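Local coordinates for phage-like element PBSX protein XepA (Bacillus subtilis, PDB 6IA5) that is of unknown function and does not seem to be involved in host cell lysis, but is encoded in a prophage lytic cassette and assembles into a pentamer, at residues K20-R23 and F29-P32; E41-A46 and Y54-Q59; F83-D88 and W93-A98. All blocks are in the same frame, centred on the assembly; numbering follows the deposited sequence.

Contact 1 of 3, residues K20-R23 and F29-P32; sequences KPYR and FVTP
The beta hairpin of strands 20-22 and 28-35 brings Lys20 against Val30 as a hydrogen-bonded antiparallel pair. Lys20 N donates to Val30 O at 2.8 Å, and Val30 N returns a bond to Lys20 O at 2.9 Å. Phe29 CA adds a C-H...O contact to the same Lys20 O, 3.3 Å away. Next comes Pro21 with Phe29, a non-hydrogen-bonded pair; the short strand axes run 138° apart, well off straight antiparallel. With CG between the backbone N and the carbonyl carbon (chi1 73°), the Tyr22 ring reaches toward strand 28-35. Phe29 O lies at the ring edge, near its plane, 3.4 Å from Tyr22 CE1; Val30 CB packs on the same carbon at 3.9 Å. A water in the ring plane accepts from Tyr22 OH and donates to Phe29 O, each at 2.7 Å, which ties the phenol to the opposite strand. In the pentamer this hairpin is an assembly element: Thr31 and Pro32 pair in parallel with a strand of a second subunit, extending the sheet across the interface. Lys20 bends at chi2 (-70°), and its side chain crosses that of Pro32 at about a right angle, CG to CG 3.7 Å. Lys20 NZ forms a salt bridge with Asp28 of a fourth subunit.

Contact 2 of 3, residues E41-A46 and Y54-Q59; sequences EILTNA and YSQLGQ
The Tyr54 ring carries Thr44 on one face: the methyl CG2 sits 3.8 Å from the ring centroid and only 5° off the normal, a centred CH-pi contact. Thr44 CB lies over the same ring, near CE1. The two side chains slide past each other in opposite directions, which fits a methyl laid over the ring from a facing strand. The contact thus joins two four-stranded antiparallel sheets packed as a beta sandwich, with strand 41-44 outermost in one and strand 53-60 outermost in the other, within this chain. The wide backbone spacing supports this reading, since the CA atoms of Leu43 and Gln56 are 7.5 Å apart and side chains bridge the gap.

Next to the ring, Leu43 CB approaches Tyr54 OH to 3.6 Å. The leucine fork then crosses the Gln56 side chain at about a right angle. Its CD2 meets Gln56 NE2 at 3.4 Å, while CD1 touches the amide carbon CD at 3.7 Å. Gln56 reaches this point with CG anti to the backbone N (chi1 -176°) and the chain extended beyond it. Its amide is held from outside the contact, as OE1 accepts from Gln137 NE2 and from the backbone N of Phe121.

Thr44 OG1 points elsewhere, accepting from Ala46 N at 3.2 Å in an ST turn. On the other segment, Gln59 folds back on its own loop: NE2 donates to Leu57 O at 2.8 Å, a nearly straight bond, though 39° above the carbonyl plane.

Contact 3 of 3, residues F83-D88 and W93-A98; sequences FIEESD and WTTTAA. With ACT (acetate ion), chain B.
Ile84 O takes two backbone donors, Thr96 N at 2.7 Å and Ala97 N at 3.2 Å, both in its carbonyl plane. Ile84 N in turn gives its proton to Ala97 O. Two residues thus face one, the definition of a classic beta bulge, here in the hairpin of strands 80-87 and 94-101, the latter outermost within this chain in a four-stranded antiparallel sheet. Past the bulge the register moves by one, and Glu86 pairs with Thr94: Glu86 N donates to Thr94 O and Thr94 N to Glu86 O. Thr94 OG1 is hydrogen-bonded to Lys116 NZ.

Both glutamates reach across with their side chains. Glu85 OE2 receives Thr95 OG1 at 2.8 Å on its anti lone pair and also has a salt bridge to Arg122, while OE1 pairs with Arg120. Glu86 OE2 accepts from Thr96 OG1 at 2.8 Å, likewise on the anti side but 25° out of the carboxylate plane; its OE1 is met by the backbone N of Ser115 and Lys116. These partners would probably favour ionised carboxylates.

At the hairpin's end Ser87 CB rests over the six-membered ring of Trp93, 3.5 Å from the centroid and 10° off the normal, with Ser87 OG hydrogen-bonded to Val92 O and to the backbone N of Asn89. Asp88 N makes weak hydrogen bonds to both oxygens of an acetate, probably from the crystallisation liquor, which Lys116 NZ also binds.

The three contacts follow one another along the chain, each closing before the next opens. Contact 1 stands apart: its centre is 36 Å from that of contact 2 and 42 Å from that of contact 3, and its nearest atoms stay about 17 and 26 Å away. It lies in the N-terminal hairpin that engages other subunits. Strand 28-35 is followed directly by strand 41-44, leading into the sandwich that holds contacts 2 and 3. Their centres are 14 Å apart, and they touch where Gly58 CA packs on Trp93 CH2 at 3.6 Å. Within this chain, strands 53-60 and 94-101 are the two margins of one sheet, with 118-125 and 80-87 between them.

Contact 1 of 3, residues K20-R23 and F29-P32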
loop_
_atom_site.group_PDB
_atom_site.type_symbol
_atom_site.label_atom_id
_atom_site.label_comp_id
_atom_site.label_asym_id
_atom_site.label_seq_id
_atom_site.Cartn_x
_atom_site.Cartn_y
_atom_site.Cartn_z
ATOM N N LYS E 20 32.973 -14.868 -14.036
ATOM C CA LYS E 20 33.735 -14.669 -12.818
ATOM C C LYS E 20 33.631 -15.928 -11.971
ATOM O O LYS E 20 32.617 -16.619 -12.023
ATOM C CB LYS E 20 33.188 -13.478 -12.030
ATOM C CG LYS E 20 33.319 -12.142 -12.749
ATOM C CD LYS E 20 34.760 -11.658 -12.864
ATOM C CE LYS E 20 34.820 -10.264 -13.440
ATOM N NZ LYS E 20 36.213 -9.820 -13.637
ATOM N N PRO E 21 34.697 -16.296 -11.221
ATOM C CA PRO E 21 34.652 -17.471 -10.339
ATOM C C PRO E 21 33.963 -17.063 -9.029
ATOM O O PRO E 21 33.970 -15.881 -8.666
ATOM C CB PRO E 21 36.147 -17.732 -10.048
ATOM C CG PRO E 21 36.795 -16.346 -10.140
ATOM C CD PRO E 21 36.010 -15.612 -11.213
ATOM N N TYR E 22 33.379 -18.038 -8.319
ATOM C CA TYR E 22 32.835 -17.757 -6.994
ATOM C C TYR E 22 32.765 -19.054 -6.202
ATOM O O TYR E 22 33.045 -20.126 -6.749
ATOM C CB TYR E 22 31.492 -17.017 -7.081
ATOM C CG TYR E 22 30.307 -17.840 -7.538
ATOM C CD1 TYR E 22 30.166 -18.255 -8.860
ATOM C CD2 TYR E 22 29.301 -18.205 -6.643
ATOM C CE1 TYR E 22 29.049 -18.983 -9.287
ATOM C CE2 TYR E 22 28.191 -18.931 -7.048
ATOM C CZ TYR E 22 28.045 -19.308 -8.371
ATOM O OH TYR E 22 26.939 -20.036 -8.733
ATOM N N ARG E 23 32.351 -18.926 -4.937
ATOM C CA ARG E 23 32.397 -19.961 -3.910
ATOM C C ARG E 23 33.809 -19.975 -3.312
ATOM O O ARG E 23 34.743 -19.439 -3.895
ATOM C CB ARG E 23 31.885 -21.325 -4.388
ATOM C CG ARG E 23 30.494 -21.286 -5.009
ATOM C CD ARG E 23 29.875 -22.654 -5.189
ATOM N NE ARG E 23 28.657 -22.576 -5.997
ATOM C CZ ARG E 23 27.448 -22.255 -5.518
ATOM N NH1 ARG E 23 27.257 -22.151 -4.211
ATOM N NH2 ARG E 23 26.447 -22.047 -6.352
ATOM N N PHE E 29 31.229 -20.733 -11.611
ATOM C CA PHE E 29 31.368 -19.617 -12.537
ATOM C C PHE E 29 30.016 -18.924 -12.717
ATOM O O PHE E 29 28.975 -19.581 -12.680
ATOM C CB PHE E 29 31.897 -20.109 -13.897
ATOM C CG PHE E 29 31.073 -21.226 -14.479
ATOM C CD1 PHE E 29 31.367 -22.554 -14.183
ATOM C CD2 PHE E 29 29.981 -20.952 -15.294
ATOM C CE1 PHE E 29 30.582 -23.585 -14.678
ATOM C CE2 PHE E 29 29.172 -21.980 -15.763
ATOM C CZ PHE E 29 29.477 -23.291 -15.462
ATOM N N VAL E 30 30.051 -17.621 -13.021
ATOM C CA VAL E 30 28.832 -16.878 -13.297
ATOM C C VAL E 30 29.146 -15.801 -14.342
ATOM O O VAL E 30 30.221 -15.203 -14.303
ATOM C CB VAL E 30 28.253 -16.275 -11.983
ATOM C CG1 VAL E 30 29.218 -15.308 -11.297
ATOM C CG2 VAL E 30 26.916 -15.575 -12.225
ATOM N N THR E 31 28.212 -15.542 -15.262
ATOM C CA THR E 31 28.371 -14.523 -16.297
ATOM C C THR E 31 27.825 -13.189 -15.780
ATOM O O THR E 31 26.626 -13.069 -15.514
ATOM C CB THR E 31 27.630 -14.920 -17.585
ATOM O OG1 THR E 31 28.132 -16.182 -18.041
ATOM C CG2 THR E 31 27.660 -13.859 -18.670
ATOM N N PRO E 32 28.670 -12.140 -15.620
ATOM C CA PRO E 32 28.155 -10.825 -15.240
ATOM C C PRO E 32 27.381 -10.227 -16.413
ATOM O O PRO E 32 27.877 -10.222 -17.544
ATOM C CB PRO E 32 29.394 -9.966 -14.974
ATOM C CG PRO E 32 30.539 -10.984 -14.863
ATOM C CD PRO E 32 30.147 -12.188 -15.700
HETATM O O HOH W 1 27.159 -21.032 -11.214
#

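Contact 2 of 3, residues E41-A46 and Y54-Q59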
loop_
_atom_site.group_PDB
_atom_site.type_symbol
_atom_site.label_atom_id
_atom_site.label_comp_id
_atom_site.label_asym_id
_atom_site.label_seq_id
_atom_site.Cartn_x
_atom_site.Cartn_y
_atom_site.Cartn_z
ATOM N N GLU E 41 25.602 4.996 -25.429
ATOM C CA GLU E 41 26.328 5.377 -26.631
ATOM C C GLU E 41 26.746 6.850 -26.469
ATOM O O GLU E 41 25.940 7.680 -26.038
ATOM C CB GLU E 41 25.405 5.223 -27.840
ATOM C CG GLU E 41 26.016 5.760 -29.133
ATOM C CD GLU E 41 25.149 5.707 -30.391
ATOM O OE1 GLU E 41 23.912 5.863 -30.308
ATOM O OE2 GLU E 41 25.704 5.499 -31.455
ATOM N N ILE E 42 28.007 7.177 -26.804
ATOM C CA ILE E 42 28.362 8.589 -26.905
ATOM C C ILE E 42 27.848 9.122 -28.246
ATOM O O ILE E 42 28.176 8.580 -29.291
ATOM C CB ILE E 42 29.863 8.861 -26.641
ATOM C CG1 ILE E 42 30.162 10.364 -26.664
ATOM C CG2 ILE E 42 30.769 8.082 -27.601
ATOM C CD1 ILE E 42 31.558 10.736 -26.157
ATOM N N LEU E 43 26.981 10.141 -28.203
ATOM C CA LEU E 43 26.377 10.659 -29.418
ATOM C C LEU E 43 27.324 11.631 -30.125
ATOM O O LEU E 43 27.350 11.672 -31.354
ATOM C CB LEU E 43 25.079 11.397 -29.082
ATOM C CG LEU E 43 23.931 10.565 -28.520
ATOM C CD1 LEU E 43 22.652 11.364 -28.599
ATOM C CD2 LEU E 43 23.765 9.247 -29.278
ATOM N N THR E 44 28.042 12.448 -29.339
ATOM C CA THR E 44 28.941 13.456 -29.881
ATOM C C THR E 44 29.912 13.876 -28.786
ATOM O O THR E 44 29.564 13.853 -27.600
ATOM C CB THR E 44 28.150 14.674 -30.407
ATOM O OG1 THR E 44 29.078 15.609 -30.966
ATOM C CG2 THR E 44 27.339 15.384 -29.341
ATOM N N ASN E 45 31.121 14.271 -29.187
ATOM C CA ASN E 45 32.002 15.018 -28.303
ATOM C C ASN E 45 32.558 16.272 -28.995
ATOM O O ASN E 45 33.572 16.811 -28.563
ATOM C CB ASN E 45 33.122 14.154 -27.729
ATOM C CG ASN E 45 34.091 13.677 -28.794
ATOM O OD1 ASN E 45 33.902 13.930 -29.979
ATOM N ND2 ASN E 45 35.146 13.006 -28.382
ATOM N N ALA E 46 31.875 16.741 -30.037
ATOM C CA ALA E 46 32.323 17.903 -30.795
ATOM C C ALA E 46 31.845 19.188 -30.119
ATOM O O ALA E 46 30.636 19.412 -30.010
ATOM C CB ALA E 46 31.824 17.799 -32.225
ATOM N N TYR E 54 23.547 20.799 -31.502
ATOM C CA TYR E 54 23.718 19.447 -32.009
ATOM C C TYR E 54 22.334 18.797 -32.118
ATOM O O TYR E 54 21.547 18.871 -31.181
ATOM C CB TYR E 54 24.635 18.639 -31.081
ATOM C CG TYR E 54 24.525 17.157 -31.337
ATOM C CD1 TYR E 54 25.198 16.559 -32.397
ATOM C CD2 TYR E 54 23.680 16.372 -30.565
ATOM C CE1 TYR E 54 25.060 15.203 -32.661
ATOM C CE2 TYR E 54 23.535 15.015 -30.811
ATOM C CZ TYR E 54 24.231 14.430 -31.857
ATOM O OH TYR E 54 24.048 13.106 -32.118
ATOM N N SER E 55 22.038 18.169 -33.264
ATOM C CA SER E 55 20.788 17.455 -33.478
ATOM C C SER E 55 21.091 16.034 -33.908
ATOM O O SER E 55 21.660 15.822 -34.967
ATOM C CB SER E 55 19.949 18.107 -34.531
ATOM O OG SER E 55 19.176 19.131 -33.962
ATOM N N GLN E 56 20.705 15.066 -33.079
ATOM C CA GLN E 56 20.866 13.665 -33.434
ATOM C C GLN E 56 19.899 13.371 -34.576
ATOM O O GLN E 56 18.778 13.898 -34.565
ATOM C CB GLN E 56 20.487 12.804 -32.211
ATOM C CG GLN E 56 20.700 11.324 -32.436
ATOM C CD GLN E 56 20.280 10.492 -31.238
ATOM O OE1 GLN E 56 19.410 10.880 -30.438
ATOM N NE2 GLN E 56 20.911 9.327 -31.117
ATOM N N LEU E 57 20.299 12.501 -35.523
ATOM C CA LEU E 57 19.325 12.052 -36.512
ATOM C C LEU E 57 18.252 11.255 -35.802
ATOM O O LEU E 57 18.565 10.542 -34.848
ATOM C CB LEU E 57 19.995 11.206 -37.602
ATOM C CG LEU E 57 20.947 11.970 -38.530
ATOM C CD1 LEU E 57 21.474 11.059 -39.630
ATOM C CD2 LEU E 57 20.269 13.195 -39.152
ATOM N N GLY E 58 17.011 11.359 -36.297
ATOM C CA GLY E 58 15.889 10.615 -35.741
ATOM C C GLY E 58 16.212 9.126 -35.634
ATOM O O GLY E 58 16.756 8.536 -36.566
ATOM N N GLN E 59 15.922 8.548 -34.465
ATOM C CA GLN E 59 16.175 7.142 -34.178
ATOM C C GLN E 59 14.836 6.411 -34.209
ATOM O O GLN E 59 13.925 6.764 -33.472
ATOM C CB GLN E 59 16.789 7.014 -32.779
ATOM C CG GLN E 59 18.033 7.866 -32.555
ATOM C CD GLN E 59 19.214 7.302 -33.298
ATOM O OE1 GLN E 59 19.743 6.246 -32.952
ATOM N NE2 GLN E 59 19.663 8.013 -34.321
HETATM O O HOH W 2 22.413 6.118 -32.349
#

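Contact 3 of 3, residues F83-D88 and W93-A98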
loop_
_atom_site.group_PDB
_atom_site.type_symbol
_atom_site.label_atom_id
_atom_site.label_comp_id
_atom_site.label_asym_id
_atom_site.label_seq_id
_atom_site.Cartn_x
_atom_site.Cartn_y
_atom_site.Cartn_z
ATOM N N PHE E 83 17.478 18.672 -24.995
ATOM C CA PHE E 83 16.090 18.357 -25.297
ATOM C C PHE E 83 16.004 16.899 -25.729
ATOM O O PHE E 83 16.834 16.432 -26.505
ATOM C CB PHE E 83 15.580 19.212 -26.474
ATOM C CG PHE E 83 15.578 20.696 -26.189
ATOM C CD1 PHE E 83 14.551 21.289 -25.469
ATOM C CD2 PHE E 83 16.639 21.495 -26.596
ATOM C CE1 PHE E 83 14.586 22.643 -25.161
ATOM C CE2 PHE E 83 16.655 22.853 -26.313
ATOM C CZ PHE E 83 15.625 23.424 -25.597
ATOM N N ILE E 84 14.983 16.200 -25.225
ATOM C CA ILE E 84 14.616 14.892 -25.733
ATOM C C ILE E 84 13.337 15.089 -26.526
ATOM O O ILE E 84 12.359 15.624 -25.999
ATOM C CB ILE E 84 14.419 13.844 -24.610
ATOM C CG1 ILE E 84 15.692 13.654 -23.777
ATOM C CG2 ILE E 84 13.935 12.524 -25.212
ATOM C CD1 ILE E 84 15.549 12.584 -22.672
ATOM N N GLU E 85 13.346 14.638 -27.786
ATOM C CA GLU E 85 12.234 14.972 -28.664
ATOM C C GLU E 85 11.751 13.732 -29.407
ATOM O O GLU E 85 12.494 12.764 -29.572
ATOM C CB GLU E 85 12.684 16.066 -29.634
ATOM C CG GLU E 85 13.329 17.228 -28.903
ATOM C CD GLU E 85 13.502 18.481 -29.736
ATOM O OE1 GLU E 85 14.184 18.385 -30.786
ATOM O OE2 GLU E 85 12.937 19.514 -29.364
ATOM N N GLU E 86 10.505 13.800 -29.879
ATOM C CA GLU E 86 9.869 12.670 -30.527
ATOM C C GLU E 86 9.150 13.136 -31.793
ATOM O O GLU E 86 8.753 14.303 -31.908
ATOM C CB GLU E 86 8.850 12.053 -29.575
ATOM C CG GLU E 86 9.480 11.378 -28.364
ATOM C CD GLU E 86 8.439 10.666 -27.518
ATOM O OE1 GLU E 86 7.804 9.697 -28.057
ATOM O OE2 GLU E 86 8.237 11.117 -26.351
ATOM N N SER E 87 8.971 12.197 -32.729
ATOM C CA SER E 87 8.324 12.497 -33.991
ATOM C C SER E 87 7.679 11.234 -34.543
ATOM O O SER E 87 8.288 10.170 -34.491
ATOM C CB SER E 87 9.353 13.017 -34.977
ATOM O OG SER E 87 8.763 13.204 -36.267
ATOM N N ASP E 88 6.472 11.372 -35.122
ATOM C CA ASP E 88 5.854 10.260 -35.823
ATOM C C ASP E 88 6.283 10.189 -37.280
ATOM O O ASP E 88 6.119 9.143 -37.902
ATOM C CB ASP E 88 4.343 10.214 -35.603
ATOM C CG ASP E 88 4.008 9.270 -34.453
ATOM O OD1 ASP E 88 4.666 8.177 -34.375
ATOM O OD2 ASP E 88 3.152 9.646 -33.626
ATOM N N TRP E 93 9.026 17.587 -35.041
ATOM C CA TRP E 93 9.493 17.139 -33.732
ATOM C C TRP E 93 8.716 17.859 -32.630
ATOM O O TRP E 93 8.480 19.057 -32.728
ATOM C CB TRP E 93 11.011 17.367 -33.619
ATOM C CG TRP E 93 11.744 16.420 -34.519
ATOM C CD1 TRP E 93 12.097 16.627 -35.826
ATOM C CD2 TRP E 93 12.134 15.064 -34.215
ATOM N NE1 TRP E 93 12.704 15.510 -36.348
ATOM C CE2 TRP E 93 12.739 14.530 -35.382
ATOM C CE3 TRP E 93 12.054 14.251 -33.071
ATOM C CZ2 TRP E 93 13.259 13.233 -35.430
ATOM C CZ3 TRP E 93 12.559 12.963 -33.126
ATOM C CH2 TRP E 93 13.147 12.458 -34.292
ATOM N N THR E 94 8.333 17.125 -31.579
ATOM C CA THR E 94 7.852 17.760 -30.359
ATOM C C THR E 94 8.828 17.453 -29.218
ATOM O O THR E 94 9.465 16.406 -29.225
ATOM C CB THR E 94 6.411 17.339 -30.048
ATOM O OG1 THR E 94 6.423 15.915 -29.966
ATOM C CG2 THR E 94 5.431 17.774 -31.119
ATOM N N THR E 95 8.949 18.380 -28.264
ATOM C CA THR E 95 9.862 18.240 -27.144
ATOM C C THR E 95 9.169 17.486 -26.022
ATOM O O THR E 95 8.127 17.942 -25.540
ATOM C CB THR E 95 10.295 19.611 -26.602
ATOM O OG1 THR E 95 10.848 20.302 -27.723
ATOM C CG2 THR E 95 11.347 19.479 -25.519
ATOM N N THR E 96 9.760 16.373 -25.572
ATOM C CA THR E 96 9.145 15.617 -24.487
ATOM C C THR E 96 9.781 16.024 -23.161
ATOM O O THR E 96 9.118 16.013 -22.129
ATOM C CB THR E 96 9.320 14.108 -24.674
ATOM O OG1 THR E 96 8.844 13.788 -25.979
ATOM C CG2 THR E 96 8.623 13.283 -23.610
ATOM N N ALA E 97 11.079 16.357 -23.194
ATOM C CA ALA E 97 11.761 16.758 -21.973
ATOM C C ALA E 97 12.848 17.757 -22.320
ATOM O O ALA E 97 13.378 17.714 -23.426
ATOM C CB ALA E 97 12.341 15.559 -21.239
ATOM N N ALA E 98 13.181 18.600 -21.340
ATOM C CA ALA E 98 14.219 19.605 -21.529
ATOM C C ALA E 98 14.899 19.832 -20.186
ATOM O O ALA E 98 14.219 19.974 -19.165
ATOM C CB ALA E 98 13.585 20.886 -22.039
HETATM C C ACT B . 4.570 14.592 -35.122
HETATM O O ACT B . 5.069 14.197 -36.209
HETATM O OXT ACT B . 4.370 13.774 -34.218
HETATM C CH3 ACT B . 4.170 16.029 -34.835
#